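Rhamnonate dehydratase (Gibberella zeae PH-1, PDB 3FXG) probably dehydrates rhamnonate to a 2-keto-3-deoxy sugar acid, as a magnesium-dependent lyase of the enolase superfamily. Local coordinates at residues L199-R210 / Y231-L242. Residues are numbered along the deposited sequence; the frame is centred on the assembly and turned at random.
Sequences LRKNVEFLRKHR and YTIELVKACLDL
The axes of helices 199-210 and 231-238 run in the same general direction, 42° apart, and approach to 10.1 Å; beyond the second helix the chain turns through the short 3-10 segment 240-242, which faces the later turns of the first. L199 packs as a knob into the hole formed by Y231, E234, L235 and A238. Its CG lies anti to the backbone N (chi1 -170°), which brings the two methyls over the second helix. L199 CD1 presses on the aliphatic CG of E234 at 3.4 Å, and L199 CD2 rests on A238 CB. The side chains of Y231 and L199 run past one another in opposite directions. Y231 OH accepts a bent hydrogen bond from N202 ND2 at 3.0 Å, close to the amide plane of N202. The amide and ring planes are 78° apart. N202 ND2 also bonds to the backbone O of F190, so this nitrogen serves two acceptors.

One turn on, V203 CG2 touches A238 CB at 3.8 Å and C239 SG at 3.9 Å. L206 CD1 meets the same sulfur. L242 fills the next step: its CD1 lies against L206 CB at 3.6 Å, and CD2 lies beside the aliphatic start of R207. The R210 chain bends at chi2 and chi3, and its guanidinium grips L242 O side-on. R210 NE donates to L242 O at 2.9 Å and R210 NH2 to the same oxygen at 3.2 Å; that oxygen lies near the guanidinium plane. R210 NH1 bonds to the backbone O of F217 and G214, so the arginine ties the 3-10 turn to the loop after its own helix.

These are successive outer helices of the TIM-like barrel domain. Beneath them L206 packs on V186, V221 and W247, and L235 and C239 also touch W247, in parallel strands 184-187, 219-222 and 246-248.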
loop_
_atom_site.group_PDB
_atom_site.type_symbol
_atom_site.label_atom_id
_atom_site.label_comp_id
_atom_site.label_asym_id
_atom_site.label_seq_id
_atom_site.Cartn_x
_atom_site.Cartn_y
_atom_site.Cartn_z
ATOM N N LEU A 199 15.465 22.115 24.398
ATOM C CA LEU A 199 14.089 22.158 23.914
ATOM C C LEU A 199 13.298 23.206 24.680
ATOM O O LEU A 199 12.541 23.976 24.088
ATOM C CB LEU A 199 13.425 20.781 24.055
ATOM C CG LEU A 199 12.055 20.596 23.386
ATOM C CD1 LEU A 199 11.777 19.115 23.188
ATOM C CD2 LEU A 199 10.968 21.237 24.225
ATOM N N ARG A 200 13.471 23.243 25.999
ATOM C CA ARG A 200 12.757 24.229 26.798
ATOM C C ARG A 200 13.184 25.629 26.371
ATOM O O ARG A 200 12.360 26.535 26.270
ATOM C CB ARG A 200 13.028 24.024 28.292
ATOM C CG ARG A 200 12.321 22.811 28.890
ATOM C CD ARG A 200 12.327 22.864 30.413
ATOM N NE ARG A 200 13.667 22.718 30.970
ATOM C CZ ARG A 200 14.311 21.559 31.077
ATOM N NH1 ARG A 200 15.532 21.527 31.593
ATOM N NH2 ARG A 200 13.729 20.434 30.680
ATOM N N LYS A 201 14.475 25.797 26.106
ATOM C CA LYS A 201 15.002 27.087 25.676
ATOM C C LYS A 201 14.440 27.476 24.312
ATOM O O LYS A 201 14.136 28.646 24.071
ATOM C CB LYS A 201 16.531 27.042 25.645
ATOM C CG LYS A 201 17.142 26.955 27.045
ATOM C CD LYS A 201 18.593 26.494 27.029
ATOM C CE LYS A 201 19.522 27.534 26.439
ATOM N NZ LYS A 201 20.933 27.050 26.456
ATOM N N ASN A 202 14.300 26.500 23.418
ATOM C CA ASN A 202 13.741 26.771 22.096
ATOM C C ASN A 202 12.301 27.252 22.247
ATOM O O ASN A 202 11.886 28.209 21.598
ATOM C CB ASN A 202 13.752 25.513 21.221
ATOM C CG ASN A 202 15.065 25.316 20.495
ATOM O OD1 ASN A 202 15.737 26.282 20.135
ATOM N ND2 ASN A 202 15.428 24.059 20.250
ATOM N N VAL A 203 11.541 26.578 23.105
ATOM C CA VAL A 203 10.149 26.940 23.329
ATOM C C VAL A 203 10.036 28.353 23.893
ATOM O O VAL A 203 9.217 29.149 23.431
ATOM C CB VAL A 203 9.464 25.949 24.301
ATOM C CG1 VAL A 203 8.041 26.414 24.612
ATOM C CG2 VAL A 203 9.439 24.553 23.687
ATOM N N GLU A 204 10.862 28.656 24.891
ATOM C CA GLU A 204 10.857 29.976 25.521
ATOM C C GLU A 204 11.213 31.053 24.504
ATOM O O GLU A 204 10.652 32.149 24.521
ATOM C CB GLU A 204 11.852 30.002 26.686
ATOM C CG GLU A 204 12.014 31.363 27.360
ATOM C CD GLU A 204 10.684 32.021 27.699
ATOM O OE1 GLU A 204 9.717 31.298 28.023
ATOM O OE2 GLU A 204 10.613 33.267 27.655
ATOM N N PHE A 205 12.153 30.727 23.625
ATOM C CA PHE A 205 12.608 31.635 22.576
ATOM C C PHE A 205 11.448 32.029 21.666
ATOM O O PHE A 205 11.237 33.214 21.376
ATOM C CB PHE A 205 13.696 30.946 21.750
ATOM C CG PHE A 205 14.127 31.714 20.533
ATOM C CD1 PHE A 205 14.963 32.820 20.648
ATOM C CD2 PHE A 205 13.721 31.311 19.264
ATOM C CE1 PHE A 205 15.397 33.511 19.515
ATOM C CE2 PHE A 205 14.147 31.992 18.126
ATOM C CZ PHE A 205 14.988 33.093 18.250
ATOM N N LEU A 206 10.706 31.025 21.210
ATOM C CA LEU A 206 9.569 31.251 20.330
ATOM C C LEU A 206 8.422 31.942 21.063
ATOM O O LEU A 206 7.724 32.775 20.487
ATOM C CB LEU A 206 9.099 29.915 19.733
ATOM C CG LEU A 206 10.122 29.220 18.824
ATOM C CD1 LEU A 206 9.570 27.880 18.342
ATOM C CD2 LEU A 206 10.453 30.119 17.632
ATOM N N ARG A 207 8.233 31.607 22.334
ATOM C CA ARG A 207 7.171 32.217 23.127
ATOM C C ARG A 207 7.416 33.718 23.253
ATOM O O ARG A 207 6.485 34.521 23.174
ATOM C CB ARG A 207 7.122 31.603 24.527
ATOM C CG ARG A 207 5.957 32.096 25.368
ATOM C CD ARG A 207 6.266 31.993 26.854
ATOM N NE ARG A 207 7.329 32.917 27.245
ATOM C CZ ARG A 207 7.215 34.244 27.235
ATOM N NH1 ARG A 207 6.079 34.817 26.854
ATOM N NH2 ARG A 207 8.239 35.001 27.605
ATOM N N LYS A 208 8.678 34.087 23.451
ATOM C CA LYS A 208 9.061 35.485 23.596
ATOM C C LYS A 208 8.708 36.275 22.341
ATOM O O LYS A 208 8.198 37.393 22.418
ATOM C CB LYS A 208 10.563 35.590 23.877
ATOM C CG LYS A 208 11.048 37.011 24.119
ATOM C CD LYS A 208 12.510 37.057 24.549
ATOM C CE LYS A 208 12.715 36.473 25.946
ATOM N NZ LYS A 208 12.431 35.010 26.025
ATOM N N HIS A 209 8.976 35.689 21.181
ATOM C CA HIS A 209 8.670 36.357 19.925
ATOM C C HIS A 209 7.168 36.480 19.721
ATOM O O HIS A 209 6.679 37.529 19.300
ATOM C CB HIS A 209 9.311 35.600 18.765
ATOM C CG HIS A 209 10.770 35.889 18.602
ATOM N ND1 HIS A 209 11.721 34.897 18.494
ATOM C CD2 HIS A 209 11.441 37.062 18.526
ATOM C CE1 HIS A 209 12.914 35.448 18.361
ATOM N NE2 HIS A 209 12.773 36.761 18.377
ATOM N N ARG A 210 6.436 35.414 20.027
ATOM C CA ARG A 210 4.984 35.435 19.883
ATOM C C ARG A 210 4.416 36.526 20.782
ATOM O O ARG A 210 3.492 37.245 20.402
ATOM C CB ARG A 210 4.384 34.077 20.272
ATOM C CG ARG A 210 2.861 34.084 20.428
ATOM C CD ARG A 210 2.166 34.609 19.183
ATOM N NE ARG A 210 2.267 33.691 18.051
ATOM C CZ ARG A 210 2.199 34.066 16.777
ATOM N NH1 ARG A 210 2.037 35.350 16.468
ATOM N NH2 ARG A 210 2.283 33.156 15.810
ATOM N N TYR A 231 12.654 14.617 17.597
ATOM C CA TYR A 231 12.814 15.938 18.195
ATOM C C TYR A 231 11.823 16.936 17.603
ATOM O O TYR A 231 11.210 17.722 18.330
ATOM C CB TYR A 231 14.241 16.452 17.998
ATOM C CG TYR A 231 14.527 17.709 18.787
ATOM C CD1 TYR A 231 14.934 17.642 20.120
ATOM C CD2 TYR A 231 14.359 18.968 18.211
ATOM C CE1 TYR A 231 15.172 18.802 20.860
ATOM C CE2 TYR A 231 14.587 20.130 18.938
ATOM C CZ TYR A 231 14.995 20.041 20.262
ATOM O OH TYR A 231 15.231 21.191 20.976
ATOM N N THR A 232 11.667 16.903 16.284
ATOM C CA THR A 232 10.736 17.801 15.610
ATOM C C THR A 232 9.330 17.590 16.153
ATOM O O THR A 232 8.623 18.547 16.471
ATOM C CB THR A 232 10.720 17.558 14.087
ATOM O OG1 THR A 232 12.012 17.851 13.542
ATOM C CG2 THR A 232 9.683 18.449 13.412
ATOM N N ILE A 233 8.925 16.329 16.263
ATOM C CA ILE A 233 7.599 16.006 16.770
ATOM C C ILE A 233 7.390 16.524 18.191
ATOM O O ILE A 233 6.331 17.070 18.506
ATOM C CB ILE A 233 7.347 14.472 16.710
ATOM C CG1 ILE A 233 7.144 14.050 15.248
ATOM C CG2 ILE A 233 6.124 14.095 17.539
ATOM C CD1 ILE A 233 6.942 12.555 15.043
ATOM N N GLU A 234 8.395 16.371 19.050
ATOM C CA GLU A 234 8.259 16.845 20.423
ATOM C C GLU A 234 8.263 18.371 20.515
ATOM O O GLU A 234 7.502 18.947 21.289
ATOM C CB GLU A 234 9.367 16.270 21.315
ATOM C CG GLU A 234 9.340 16.844 22.733
ATOM C CD GLU A 234 10.203 16.078 23.718
ATOM O OE1 GLU A 234 11.297 15.616 23.333
ATOM O OE2 GLU A 234 9.790 15.954 24.892
ATOM N N LEU A 235 9.119 19.016 19.728
ATOM C CA LEU A 235 9.213 20.476 19.727
ATOM C C LEU A 235 7.914 21.108 19.233
ATOM O O LEU A 235 7.395 22.050 19.839
ATOM C CB LEU A 235 10.376 20.931 18.838
ATOM C CG LEU A 235 10.568 22.441 18.644
ATOM C CD1 LEU A 235 10.821 23.116 19.989
ATOM C CD2 LEU A 235 11.740 22.684 17.705
ATOM N N VAL A 236 7.391 20.598 18.125
ATOM C CA VAL A 236 6.152 21.130 17.585
ATOM C C VAL A 236 5.029 20.958 18.605
ATOM O O VAL A 236 4.239 21.876 18.826
ATOM C CB VAL A 236 5.792 20.440 16.246
ATOM C CG1 VAL A 236 4.372 20.801 15.820
ATOM C CG2 VAL A 236 6.784 20.888 15.172
ATOM N N LYS A 237 4.970 19.793 19.245
ATOM C CA LYS A 237 3.937 19.545 20.243
ATOM C C LYS A 237 4.055 20.559 21.384
ATOM O O LYS A 237 3.055 21.109 21.840
ATOM C CB LYS A 237 4.058 18.128 20.812
ATOM C CG LYS A 237 2.929 17.771 21.766
ATOM C CD LYS A 237 3.077 16.366 22.341
ATOM C CE LYS A 237 1.890 16.026 23.236
ATOM N NZ LYS A 237 1.999 14.665 23.839
ATOM N N ALA A 238 5.283 20.812 21.822
ATOM C CA ALA A 238 5.527 21.749 22.915
ATOM C C ALA A 238 5.199 23.199 22.567
ATOM O O ALA A 238 5.023 24.023 23.464
ATOM C CB ALA A 238 6.974 21.646 23.372
ATOM N N CYS A 239 5.110 23.508 21.276
ATOM C CA CYS A 239 4.824 24.875 20.833
ATOM C C CYS A 239 3.437 25.070 20.241
ATOM O O CYS A 239 3.161 26.112 19.646
ATOM C CB CYS A 239 5.845 25.316 19.780
ATOM S SG CYS A 239 7.546 25.401 20.340
ATOM N N LEU A 240 2.557 24.091 20.409
ATOM C CA LEU A 240 1.225 24.188 19.826
ATOM C C LEU A 240 0.443 25.466 20.130
ATOM O O LEU A 240 -0.204 26.013 19.239
ATOM C CB LEU A 240 0.400 22.951 20.193
ATOM C CG LEU A 240 0.940 21.658 19.560
ATOM C CD1 LEU A 240 0.036 20.485 19.908
ATOM C CD2 LEU A 240 1.032 21.826 18.047
ATOM N N ASP A 241 0.512 25.964 21.360
ATOM C CA ASP A 241 -0.223 27.181 21.704
ATOM C C ASP A 241 0.398 28.466 21.153
ATOM O O ASP A 241 -0.185 29.546 21.279
ATOM C CB ASP A 241 -0.378 27.297 23.222
ATOM C CG ASP A 241 0.953 27.314 23.946
ATOM O OD1 ASP A 241 0.946 27.390 25.194
ATOM O OD2 ASP A 241 2.005 27.249 23.274
ATOM N N LEU A 242 1.575 28.358 20.545
ATOM C CA LEU A 242 2.243 29.532 19.988
ATOM C C LEU A 242 1.772 29.824 18.565
ATOM O O LEU A 242 2.157 30.828 17.964
ATOM C CB LEU A 242 3.762 29.338 20.014
ATOM C CG LEU A 242 4.382 29.104 21.395
ATOM C CD1 LEU A 242 5.900 29.082 21.274
ATOM C CD2 LEU A 242 3.948 30.205 22.355
#